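Local coordinates for protein glyceraldehyde-3-phosphate dehydrogenase (Sulfolobus solfataricus, PDB 1B7G) that oxidises and phosphorylates D-glyceraldehyde 3-phosphate in glycolysis, using NADP or NAD with a marked preference for NADP, and works as a homotetramer, at residues 141-146 with 296-301; 164-169 with 191-196; 36-41 with 170-175; 10-15 with 302-307. The protein carries 1 engineered substitution. One frame throughout, in Å; residues are numbered along the deposited sequence.

Interaction 1 (141-146 with 296-301); sequences TTALLR and YAVHQE
A143 rests its methyl carbon on V298 and on the ring of Y296, where helix 139-152 lies over strand 291-298 of the catalytic domain. The apolar contacts carry the pairing. A143 CB sits 3.4 Å from V298 CG2, a tight fit, and 3.8 Å from Y296 CE1, approaching the ring obliquely. V298 CG1 lies anti to its own backbone N (chi1 179°), which leaves CG2 as the branch that meets the helix, and CG2 also lies at the edge of the Y296 ring, in its plane. The axes of 141-146 and 296-298 pass 9.6 Å apart, their N-to-C directions at 138°.

Beside this, the side chains of L144 and Y296 cross at about a right angle, L144 CD2 lying 3.5 Å from Y296 OH. That hydroxyl is hydrogen-bonded elsewhere, so the leucine packs on an oxygen whose polar needs are already met. V278 of strand 278-288 touches both A143 and Y296, and H221 touches both L144 and V298.

The packing backs the helix that begins at C139, the probable nucleophile. With no hydrogen bond between the segments, the contact is nonpolar packing of an alanine and a leucine on a valine and a tyrosine.

Interaction 2 (164-169 with 191-196); sequences IVRRAA and SHHAKD. With SO4 (sulfate ion), chain C; SO4 (sulfate ion), chain D; SO4 (sulfate ion), chain F; SO4 (sulfate ion), chain H.
The anion pocket of the active site draws together the end of strand 157-167 and the start of helix 193-198. I164 CD1 lies over one face of the H193 ring in a CH-pi contact, 3.5 Å from the centroid, while NE2 of H192 lies over the opposite face. The imidazole is thus sandwiched, and its two nitrogens are both engaged: ND1 shares a hydrogen bond with S191 OG, and NE2 gives an almost straight one (176°) to O2 of the chain C sulfate at 2.7 Å.

R166 reaches the same oxygen from the strand, its NE 2.8 Å from that O2, in the plane of the guanidinium group. A bend at chi3 (50°) turns the group so that NH2 donates both to O1 of this sulfate and, at 3.0 Å, to O2 of the chain D sulfate. R167 grips the second ion too, NH1 standing 2.6 Å from its O2 and NH2 bonding to O1. H192 ND1 is tied to D196 OD2 at 2.7 Å, which helps fix that ring.

D185 forms a salt bridge with R166 NH1, and D170 holds R167 NE; S138 and N140 complete the pocket. The chain C and chain D sulfates, probably from the crystallisation liquor, lie at what are respectively the inorganic-phosphate and substrate-phosphate sites of a glyceraldehyde-3-phosphate dehydrogenase.

Interaction 3 (36-41 with 170-175); sequences PNYEAF and DQKEVK. With SO4 (sulfate ion), chain G.
Helix 38-45 begins opposite a type I beta turn from D170 to E173, with the CA atoms of E39 and K172 11.1 Å apart, so long side chains must bridge the gap. K172 does most of this: extended beyond CG, it sends NZ to E39 OE2 at 2.7 Å, a salt bridge made on the syn lone pair of the carboxylate, the two side chains crossing at about a right angle. NZ lies at the same distance, 2.7 Å, from O1 of the chain G sulfate, and it also bonds to T11 OG1, so three oxygens share the ammonium group. Such company would probably keep the lysine charged.

Lower on the chain, the aliphatic part of K172 runs past the hydroxyl of Y38, CB being 3.8 Å from Y38 OH. The tyrosine reaches it with CG set between the backbone N and the carbonyl carbon (chi1 64°).

E39 is itself well steadied. N37 ND2 donates to E39 OE1 at 3.1 Å, nearly straight at 173°, and K14 NZ pairs with OE2. N37 is the N-cap of the helix, its OD1 accepting weak bonds from the N-H groups of E39 and A40. The turn is closed by E173 N, which donates to D170 O at 3.0 Å.

The second subunit packs against Y38 and E39, and Q171 meets its counterpart there. The contact thus bridges the Rossmann-type nucleotide-binding domain and the catalytic domain beside the probable cofactor site, where a sulfate is held by the catalytic-domain lysine K172 and by T11 of the dinucleotide-binding turn.

Interaction 4 (10-15 with 302-307); sequences GTIGKR and SIVVPE. With SO4 (sulfate ion), chain G.
R15 lays the base of its side chain against V305, CB meeting the CG2 methyl at 3.7 Å, and carries its far end past S302, where NE comes within 4.5 Å of S302 CB. With CG2 opposite the carbonyl carbon, V305 turns that methyl to the arginine while CG1 nears R15 O. A second apolar touch lies toward the start of helix 11-21: I12 and V304 cross at about a right angle, their CG2 methyls 4.1 Å apart.

The guanidinium group is tied back to its own helix. R15 NH1 donates to T11 O at 3.0 Å and 166°; the oxygen lies in the guanidinium plane, whereas the donor stands 26° out of the carbonyl plane. NE forms a salt bridge with D274, and S302 OG bonds to H299 ND1, so both polar ends find partners outside this pairing.

At the helix start, T11 N donates to O2 of the chain G sulfate at 2.9 Å, nearly straight. G10 and G13 fit a GxGxxG sequence, and an anion at the N-terminus of a helix that follows such a glycine-rich turn is characteristic of a Rossmann-type dinucleotide-binding site, consistent with the NAD(+) binding inferred for T11 and I12.

Overall arrangement
From the N terminus, the glycine-rich turn and helix 11-21 come first and meet 302-307 only near the chain's end, so interaction 4 closes the longest loop and encloses the other three. Interaction 3 starts at helix 38-45 and closes at 170-175, joining the nucleotide-binding and catalytic domains. Its span crosses those of interactions 1 and 2. Within the catalytic domain, interaction 1 sets helix 139-152 on strand 291-298, and the short loop of interaction 2 falls inside its span. Physical links follow: R146 with E307 joins interactions 1 and 4, Q300 with D170 joins 1 and 3, and K14 with E39 joins 3 and 4.

Interaction 1 (141-146 with 296-301)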
# COMPACT_ATOMS: atom_id res chain seq x y z
N THR A 141 -10.74 -12.72 -15.84
CA THR A 141 -10.88 -14.00 -16.55
C THR A 141 -9.96 -15.03 -15.88
O THR A 141 -10.27 -16.20 -15.70
CB THR A 141 -10.51 -13.87 -18.03
OG1 THR A 141 -11.25 -12.79 -18.62
CG2 THR A 141 -10.85 -15.15 -18.78
N THR A 142 -8.74 -14.54 -15.53
CA THR A 142 -7.79 -15.42 -14.83
C THR A 142 -8.36 -15.98 -13.56
O THR A 142 -8.17 -17.16 -13.24
CB THR A 142 -6.48 -14.69 -14.54
OG1 THR A 142 -5.84 -14.28 -15.76
CG2 THR A 142 -5.50 -15.57 -13.77
N ALA A 143 -9.02 -15.12 -12.73
CA ALA A 143 -9.52 -15.60 -11.45
C ALA A 143 -10.62 -16.64 -11.67
O ALA A 143 -10.64 -17.64 -10.97
CB ALA A 143 -10.03 -14.41 -10.62
N LEU A 144 -11.43 -16.45 -12.70
CA LEU A 144 -12.49 -17.44 -13.00
C LEU A 144 -11.87 -18.79 -13.45
O LEU A 144 -12.28 -19.84 -13.02
CB LEU A 144 -13.39 -16.88 -14.08
CG LEU A 144 -14.51 -15.87 -13.73
CD1 LEU A 144 -14.87 -15.11 -14.99
CD2 LEU A 144 -15.73 -16.60 -13.18
N LEU A 145 -10.85 -18.75 -14.32
CA LEU A 145 -10.18 -19.96 -14.78
C LEU A 145 -9.46 -20.72 -13.68
O LEU A 145 -9.63 -21.94 -13.60
CB LEU A 145 -9.18 -19.65 -15.92
CG LEU A 145 -9.92 -19.27 -17.21
CD1 LEU A 145 -8.97 -18.65 -18.22
CD2 LEU A 145 -10.66 -20.51 -17.72
N ARG A 146 -8.76 -20.04 -12.77
CA ARG A 146 -8.10 -20.75 -11.69
C ARG A 146 -9.15 -21.47 -10.83
O ARG A 146 -8.88 -22.54 -10.34
CB ARG A 146 -7.27 -19.87 -10.76
CG ARG A 146 -6.13 -19.12 -11.51
CD ARG A 146 -5.28 -18.50 -10.36
NE ARG A 146 -4.17 -17.74 -10.95
CZ ARG A 146 -3.64 -16.67 -10.35
NH1 ARG A 146 -4.05 -16.30 -9.13
NH2 ARG A 146 -2.66 -16.04 -10.97
N TYR A 296 -15.39 -14.33 -4.14
CA TYR A 296 -13.95 -14.12 -3.94
C TYR A 296 -13.55 -12.72 -4.37
O TYR A 296 -14.24 -12.05 -5.18
CB TYR A 296 -13.15 -15.25 -4.65
CG TYR A 296 -13.41 -15.46 -6.12
CD1 TYR A 296 -12.84 -14.61 -7.08
CD2 TYR A 296 -14.17 -16.51 -6.58
CE1 TYR A 296 -13.08 -14.83 -8.42
CE2 TYR A 296 -14.38 -16.75 -7.92
CZ TYR A 296 -13.86 -15.88 -8.84
OH TYR A 296 -14.11 -16.07 -10.18
N ALA A 297 -12.40 -12.29 -3.81
CA ALA A 297 -11.81 -11.03 -4.24
C ALA A 297 -10.69 -11.24 -5.23
O ALA A 297 -10.02 -12.30 -5.21
CB ALA A 297 -11.28 -10.21 -3.04
N VAL A 298 -10.42 -10.28 -6.10
CA VAL A 298 -9.33 -10.36 -7.07
C VAL A 298 -8.49 -9.07 -7.01
O VAL A 298 -9.04 -7.99 -7.17
CB VAL A 298 -9.85 -10.53 -8.50
CG1 VAL A 298 -8.73 -10.58 -9.52
CG2 VAL A 298 -10.74 -11.79 -8.65
N HIS A 299 -7.20 -9.19 -6.72
CA HIS A 299 -6.33 -8.01 -6.74
C HIS A 299 -5.84 -7.81 -8.16
O HIS A 299 -4.87 -8.48 -8.61
CB HIS A 299 -5.17 -8.10 -5.74
CG HIS A 299 -4.32 -6.84 -5.77
ND1 HIS A 299 -2.95 -6.87 -5.73
CD2 HIS A 299 -4.65 -5.54 -5.89
CE1 HIS A 299 -2.47 -5.65 -5.81
NE2 HIS A 299 -3.49 -4.81 -5.89
N GLN A 300 -6.45 -6.87 -8.86
CA GLN A 300 -6.23 -6.70 -10.28
C GLN A 300 -4.83 -6.20 -10.62
O GLN A 300 -4.41 -6.40 -11.75
CB GLN A 300 -7.23 -5.80 -11.02
CG GLN A 300 -7.16 -4.33 -10.60
CD GLN A 300 -7.55 -4.10 -9.17
OE1 GLN A 300 -8.31 -4.85 -8.52
NE2 GLN A 300 -7.04 -3.02 -8.57
N GLU A 301 -4.17 -5.53 -9.68
CA GLU A 301 -2.83 -5.05 -10.06
C GLU A 301 -1.81 -6.19 -10.22
O GLU A 301 -0.81 -5.99 -10.91
CB GLU A 301 -2.34 -4.07 -9.00
CG GLU A 301 -3.21 -2.78 -8.96
CD GLU A 301 -2.70 -1.92 -7.78
OE1 GLU A 301 -2.84 -2.36 -6.62
OE2 GLU A 301 -2.12 -0.87 -8.04

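Interaction 2 (164-169 with 191-196)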
# COMPACT_ATOMS: atom_id res chain seq x y z
N ILE A 164 -19.59 -10.18 -11.71
CA ILE A 164 -18.34 -9.50 -11.43
C ILE A 164 -18.52 -8.03 -11.08
O ILE A 164 -18.96 -7.21 -11.88
CB ILE A 164 -17.37 -9.63 -12.62
CG1 ILE A 164 -17.06 -11.12 -12.92
CG2 ILE A 164 -16.02 -8.97 -12.31
CD1 ILE A 164 -16.48 -11.28 -14.31
N VAL A 165 -18.12 -7.69 -9.86
CA VAL A 165 -18.13 -6.30 -9.41
C VAL A 165 -16.72 -5.70 -9.62
O VAL A 165 -15.84 -6.09 -8.89
CB VAL A 165 -18.51 -6.23 -7.92
CG1 VAL A 165 -18.39 -4.78 -7.40
CG2 VAL A 165 -19.88 -6.85 -7.71
N ARG A 166 -16.57 -4.87 -10.62
CA ARG A 166 -15.21 -4.35 -10.94
C ARG A 166 -14.87 -3.07 -10.19
O ARG A 166 -15.70 -2.15 -10.08
CB ARG A 166 -15.09 -4.15 -12.44
CG ARG A 166 -15.58 -5.24 -13.34
CD ARG A 166 -15.27 -5.16 -14.82
NE ARG A 166 -13.85 -4.91 -15.11
CZ ARG A 166 -13.30 -3.72 -15.27
NH1 ARG A 166 -14.04 -2.61 -15.25
NH2 ARG A 166 -11.98 -3.64 -15.48
N ARG A 167 -13.63 -2.98 -9.71
CA ARG A 167 -13.15 -1.70 -9.15
C ARG A 167 -13.07 -0.74 -10.32
O ARG A 167 -12.83 -1.18 -11.46
CB ARG A 167 -11.80 -1.94 -8.43
CG ARG A 167 -10.67 -2.35 -9.42
CD ARG A 167 -9.93 -1.09 -9.83
NE ARG A 167 -8.82 -1.20 -10.75
CZ ARG A 167 -8.93 -1.30 -12.06
NH1 ARG A 167 -10.15 -1.37 -12.64
NH2 ARG A 167 -7.85 -1.38 -12.83
N ALA A 168 -13.39 0.54 -10.14
CA ALA A 168 -13.42 1.53 -11.19
C ALA A 168 -12.06 1.82 -11.85
O ALA A 168 -11.94 1.92 -13.08
CB ALA A 168 -13.92 2.88 -10.58
N ALA A 169 -11.06 2.06 -11.03
CA ALA A 169 -9.74 2.46 -11.52
C ALA A 169 -8.71 2.18 -10.43
O ALA A 169 -9.07 2.00 -9.27
CB ALA A 169 -9.76 3.97 -11.80
N SER A 191 -21.06 -10.27 -20.24
CA SER A 191 -19.86 -9.40 -20.42
C SER A 191 -18.80 -10.25 -21.15
O SER A 191 -18.96 -11.45 -21.31
CB SER A 191 -19.35 -8.97 -19.07
OG SER A 191 -19.09 -10.09 -18.24
N HIS A 192 -17.65 -9.68 -21.50
CA HIS A 192 -16.63 -10.33 -22.28
C HIS A 192 -15.96 -11.49 -21.55
O HIS A 192 -15.30 -12.28 -22.22
CB HIS A 192 -15.56 -9.30 -22.73
CG HIS A 192 -14.64 -8.85 -21.64
ND1 HIS A 192 -13.53 -9.60 -21.29
CD2 HIS A 192 -14.63 -7.77 -20.82
CE1 HIS A 192 -12.89 -9.04 -20.29
NE2 HIS A 192 -13.50 -7.91 -20.00
N HIS A 193 -16.04 -11.55 -20.22
CA HIS A 193 -15.45 -12.60 -19.45
C HIS A 193 -15.79 -13.99 -19.92
O HIS A 193 -14.88 -14.83 -19.96
CB HIS A 193 -15.82 -12.43 -17.96
CG HIS A 193 -15.49 -11.01 -17.54
ND1 HIS A 193 -16.34 -9.95 -17.77
CD2 HIS A 193 -14.37 -10.50 -17.02
CE1 HIS A 193 -15.76 -8.83 -17.36
NE2 HIS A 193 -14.54 -9.13 -16.89
N ALA A 194 -17.07 -14.23 -20.28
CA ALA A 194 -17.48 -15.58 -20.65
C ALA A 194 -16.77 -16.07 -21.91
O ALA A 194 -16.15 -17.13 -21.88
CB ALA A 194 -19.01 -15.65 -20.77
N LYS A 195 -16.75 -15.27 -22.94
CA LYS A 195 -16.00 -15.55 -24.14
C LYS A 195 -14.51 -15.75 -23.80
O LYS A 195 -13.93 -16.72 -24.27
CB LYS A 195 -16.14 -14.40 -25.12
CG LYS A 195 -15.60 -14.69 -26.50
CD LYS A 195 -15.59 -13.48 -27.43
CE LYS A 195 -15.47 -14.02 -28.87
NZ LYS A 195 -15.12 -12.99 -29.87
N ASP A 196 -13.95 -14.89 -22.96
CA ASP A 196 -12.53 -15.05 -22.60
C ASP A 196 -12.29 -16.35 -21.87
O ASP A 196 -11.30 -17.00 -22.24
CB ASP A 196 -11.98 -13.83 -21.89
CG ASP A 196 -12.00 -12.60 -22.79
OD1 ASP A 196 -12.29 -12.80 -23.99
OD2 ASP A 196 -11.84 -11.46 -22.35
S SO4 C . -11.37 -7.52 -16.57
O1 SO4 C . -10.97 -6.18 -16.97
O2 SO4 C . -12.72 -7.43 -15.77
O3 SO4 C . -10.47 -8.27 -15.70
O4 SO4 C . -11.60 -8.26 -17.83
S SO4 D . -9.28 -1.21 -16.21
O1 SO4 D . -8.08 -0.40 -15.78
O2 SO4 D . -10.34 -1.11 -15.17
O3 SO4 D . -8.78 -2.63 -16.27
O4 SO4 D . -9.77 -0.74 -17.51
S SO4 F . -17.66 -6.06 -22.84
O1 SO4 F . -16.25 -5.69 -23.22
O2 SO4 F . -18.37 -4.78 -22.44
O3 SO4 F . -17.65 -6.99 -21.65
O4 SO4 F . -18.36 -6.65 -24.02
S SO4 H . -12.22 -11.28 -29.13
O1 SO4 H . -12.39 -11.99 -30.46
O2 SO4 H . -11.97 -9.83 -29.41
O3 SO4 H . -11.12 -11.88 -28.35
O4 SO4 H . -13.53 -11.42 -28.40

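Interaction 3 (36-41 with 170-175)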
# COMPACT_ATOMS: atom_id res chain seq x y z
N PRO A 36 7.98 10.20 -19.29
CA PRO A 36 8.95 10.20 -18.22
C PRO A 36 8.37 10.62 -16.89
O PRO A 36 8.83 11.57 -16.25
CB PRO A 36 9.98 11.21 -18.71
CG PRO A 36 9.19 12.20 -19.48
CD PRO A 36 8.08 11.41 -20.14
N ASN A 37 7.37 9.88 -16.42
CA ASN A 37 6.73 10.17 -15.13
C ASN A 37 7.49 9.56 -13.97
O ASN A 37 8.60 9.04 -14.21
CB ASN A 37 5.28 9.69 -15.20
CG ASN A 37 5.14 8.20 -14.99
OD1 ASN A 37 6.01 7.42 -15.38
ND2 ASN A 37 4.06 7.83 -14.29
N TYR A 38 6.96 9.54 -12.77
CA TYR A 38 7.57 9.02 -11.58
C TYR A 38 7.89 7.54 -11.65
O TYR A 38 8.88 7.13 -11.03
CB TYR A 38 6.79 9.35 -10.29
CG TYR A 38 5.41 8.69 -10.30
CD1 TYR A 38 4.29 9.32 -10.80
CD2 TYR A 38 5.28 7.44 -9.70
CE1 TYR A 38 3.05 8.71 -10.76
CE2 TYR A 38 4.05 6.81 -9.69
CZ TYR A 38 2.94 7.44 -10.22
OH TYR A 38 1.73 6.81 -10.21
N GLU A 39 7.12 6.76 -12.41
CA GLU A 39 7.40 5.36 -12.62
C GLU A 39 8.69 5.19 -13.44
O GLU A 39 9.53 4.43 -12.97
CB GLU A 39 6.27 4.57 -13.28
CG GLU A 39 5.21 4.12 -12.25
CD GLU A 39 3.83 3.99 -12.89
OE1 GLU A 39 3.50 4.79 -13.80
OE2 GLU A 39 3.07 3.07 -12.51
N ALA A 40 8.86 5.93 -14.53
CA ALA A 40 10.12 5.91 -15.26
C ALA A 40 11.31 6.38 -14.42
O ALA A 40 12.40 5.80 -14.48
CB ALA A 40 10.03 6.75 -16.54
N PHE A 41 11.15 7.44 -13.63
CA PHE A 41 12.20 7.93 -12.76
C PHE A 41 12.71 6.80 -11.86
O PHE A 41 13.88 6.46 -11.77
CB PHE A 41 11.64 9.05 -11.85
CG PHE A 41 12.72 9.71 -11.02
CD1 PHE A 41 13.69 10.48 -11.62
CD2 PHE A 41 12.74 9.58 -9.65
CE1 PHE A 41 14.68 11.09 -10.87
CE2 PHE A 41 13.72 10.18 -8.88
CZ PHE A 41 14.70 10.94 -9.50
N ASP A 170 -7.44 1.96 -10.81
CA ASP A 170 -6.48 1.70 -9.72
C ASP A 170 -6.29 2.98 -8.90
O ASP A 170 -6.58 4.09 -9.34
CB ASP A 170 -5.16 1.22 -10.25
CG ASP A 170 -5.33 -0.19 -10.87
OD1 ASP A 170 -6.04 -0.98 -10.20
OD2 ASP A 170 -4.77 -0.37 -11.96
N GLN A 171 -5.77 2.77 -7.71
CA GLN A 171 -5.56 3.80 -6.73
C GLN A 171 -4.67 4.95 -7.20
O GLN A 171 -4.98 6.11 -6.85
CB GLN A 171 -4.96 3.20 -5.45
CG GLN A 171 -4.76 4.31 -4.40
CD GLN A 171 -4.44 3.69 -3.05
OE1 GLN A 171 -5.33 3.24 -2.34
NE2 GLN A 171 -3.14 3.64 -2.77
N LYS A 172 -3.71 4.70 -8.07
CA LYS A 172 -2.87 5.81 -8.56
C LYS A 172 -3.61 6.67 -9.56
O LYS A 172 -3.19 7.80 -9.83
CB LYS A 172 -1.56 5.28 -9.17
CG LYS A 172 -1.68 4.87 -10.64
CD LYS A 172 -0.63 3.83 -11.01
CE LYS A 172 -0.52 3.66 -12.50
NZ LYS A 172 0.40 2.55 -12.89
N GLU A 173 -4.64 6.15 -10.22
CA GLU A 173 -5.35 6.95 -11.24
C GLU A 173 -6.19 7.99 -10.52
O GLU A 173 -6.79 7.74 -9.45
CB GLU A 173 -6.11 6.03 -12.20
CG GLU A 173 -5.35 4.77 -12.58
CD GLU A 173 -6.03 3.78 -13.49
OE1 GLU A 173 -5.91 3.91 -14.74
OE2 GLU A 173 -6.71 2.80 -13.07
N VAL A 174 -6.03 9.27 -10.83
CA VAL A 174 -6.83 10.30 -10.16
C VAL A 174 -7.75 10.96 -11.18
O VAL A 174 -8.49 11.87 -10.84
CB VAL A 174 -5.95 11.36 -9.45
CG1 VAL A 174 -5.07 10.69 -8.39
CG2 VAL A 174 -5.12 12.11 -10.47
N LYS A 175 -7.69 10.55 -12.46
CA LYS A 175 -8.59 11.19 -13.42
C LYS A 175 -9.76 10.29 -13.84
O LYS A 175 -10.49 10.64 -14.77
CB LYS A 175 -7.82 11.67 -14.65
CG LYS A 175 -6.82 12.78 -14.25
CD LYS A 175 -6.04 13.26 -15.47
CE LYS A 175 -5.12 14.42 -15.11
NZ LYS A 175 -3.76 13.93 -14.73
S SO4 G . -1.31 2.14 -16.24
O1 SO4 G . -0.33 2.93 -15.43
O2 SO4 G . -1.21 0.69 -15.86
O3 SO4 G . -0.99 2.31 -17.70
O4 SO4 G . -2.70 2.64 -15.98

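Interaction 4 (10-15 with 302-307)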
# COMPACT_ATOMS: atom_id res chain seq x y z
N GLY A 10 3.81 -0.00 -16.89
CA GLY A 10 2.69 0.65 -16.16
C GLY A 10 2.39 -0.24 -14.95
O GLY A 10 3.30 -0.93 -14.47
N THR A 11 1.12 -0.34 -14.52
CA THR A 11 0.81 -1.16 -13.34
C THR A 11 1.31 -2.59 -13.48
O THR A 11 1.90 -3.13 -12.56
CB THR A 11 -0.74 -1.27 -13.21
OG1 THR A 11 -1.16 0.07 -12.96
CG2 THR A 11 -1.16 -2.15 -12.04
N ILE A 12 0.94 -3.24 -14.60
CA ILE A 12 1.34 -4.64 -14.82
C ILE A 12 2.84 -4.75 -15.20
O ILE A 12 3.54 -5.58 -14.66
CB ILE A 12 0.51 -5.29 -15.92
CG1 ILE A 12 -1.00 -5.09 -15.74
CG2 ILE A 12 0.84 -6.78 -16.07
CD1 ILE A 12 -1.52 -5.44 -14.36
N GLY A 13 3.28 -3.95 -16.18
CA GLY A 13 4.65 -3.99 -16.65
C GLY A 13 5.68 -3.80 -15.55
O GLY A 13 6.61 -4.58 -15.42
N LYS A 14 5.54 -2.77 -14.69
CA LYS A 14 6.50 -2.61 -13.59
C LYS A 14 6.58 -3.89 -12.78
O LYS A 14 7.66 -4.29 -12.31
CB LYS A 14 6.22 -1.36 -12.79
CG LYS A 14 5.08 -1.40 -11.76
CD LYS A 14 4.84 0.04 -11.27
CE LYS A 14 3.51 0.21 -10.58
NZ LYS A 14 3.39 1.56 -9.96
N ARG A 15 5.46 -4.56 -12.50
CA ARG A 15 5.48 -5.79 -11.72
C ARG A 15 5.96 -6.97 -12.58
O ARG A 15 6.61 -7.86 -12.02
CB ARG A 15 4.09 -6.11 -11.14
CG ARG A 15 3.54 -5.01 -10.27
CD ARG A 15 1.99 -5.15 -10.18
NE ARG A 15 1.64 -4.60 -8.82
CZ ARG A 15 1.34 -3.31 -8.66
NH1 ARG A 15 1.35 -2.50 -9.71
NH2 ARG A 15 1.00 -2.84 -7.48
N SER A 302 -2.05 -7.31 -9.58
CA SER A 302 -1.05 -8.38 -9.56
C SER A 302 -1.45 -9.77 -9.99
O SER A 302 -0.52 -10.59 -10.14
CB SER A 302 -0.52 -8.46 -8.12
OG SER A 302 -1.45 -8.94 -7.20
N ILE A 303 -2.72 -10.14 -10.05
CA ILE A 303 -3.08 -11.51 -10.36
C ILE A 303 -2.43 -12.09 -11.61
O ILE A 303 -1.97 -13.25 -11.54
CB ILE A 303 -4.61 -11.73 -10.41
CG1 ILE A 303 -4.88 -13.21 -10.73
CG2 ILE A 303 -5.24 -10.75 -11.42
CD1 ILE A 303 -6.33 -13.64 -10.41
N VAL A 304 -2.21 -11.31 -12.66
CA VAL A 304 -1.64 -11.87 -13.88
C VAL A 304 -0.11 -11.91 -13.89
O VAL A 304 0.46 -12.45 -14.86
CB VAL A 304 -2.14 -11.27 -15.18
CG1 VAL A 304 -3.65 -11.47 -15.33
CG2 VAL A 304 -1.79 -9.80 -15.39
N VAL A 305 0.56 -11.35 -12.91
CA VAL A 305 2.03 -11.37 -12.89
C VAL A 305 2.62 -12.76 -12.97
O VAL A 305 3.34 -13.01 -13.95
CB VAL A 305 2.53 -10.54 -11.69
CG1 VAL A 305 4.04 -10.58 -11.51
CG2 VAL A 305 2.08 -9.09 -11.97
N PRO A 306 2.33 -13.71 -12.10
CA PRO A 306 2.83 -15.06 -12.18
C PRO A 306 2.43 -15.75 -13.47
O PRO A 306 3.26 -16.47 -14.08
CB PRO A 306 2.37 -15.77 -10.93
CG PRO A 306 1.17 -14.98 -10.49
CD PRO A 306 1.39 -13.56 -10.95
N GLU A 307 1.24 -15.48 -14.02
CA GLU A 307 0.79 -16.01 -15.28
C GLU A 307 1.68 -15.60 -16.44
O GLU A 307 2.00 -16.41 -17.31
CB GLU A 307 -0.68 -15.56 -15.60
CG GLU A 307 -1.66 -15.91 -14.49
CD GLU A 307 -1.73 -17.38 -14.16
OE1 GLU A 307 -1.48 -18.17 -15.09
OE2 GLU A 307 -1.93 -17.79 -12.99
S SO4 G . -1.31 2.14 -16.24
O1 SO4 G . -0.33 2.93 -15.43
O2 SO4 G . -1.21 0.69 -15.86
O3 SO4 G . -0.99 2.31 -17.70
O4 SO4 G . -2.70 2.64 -15.98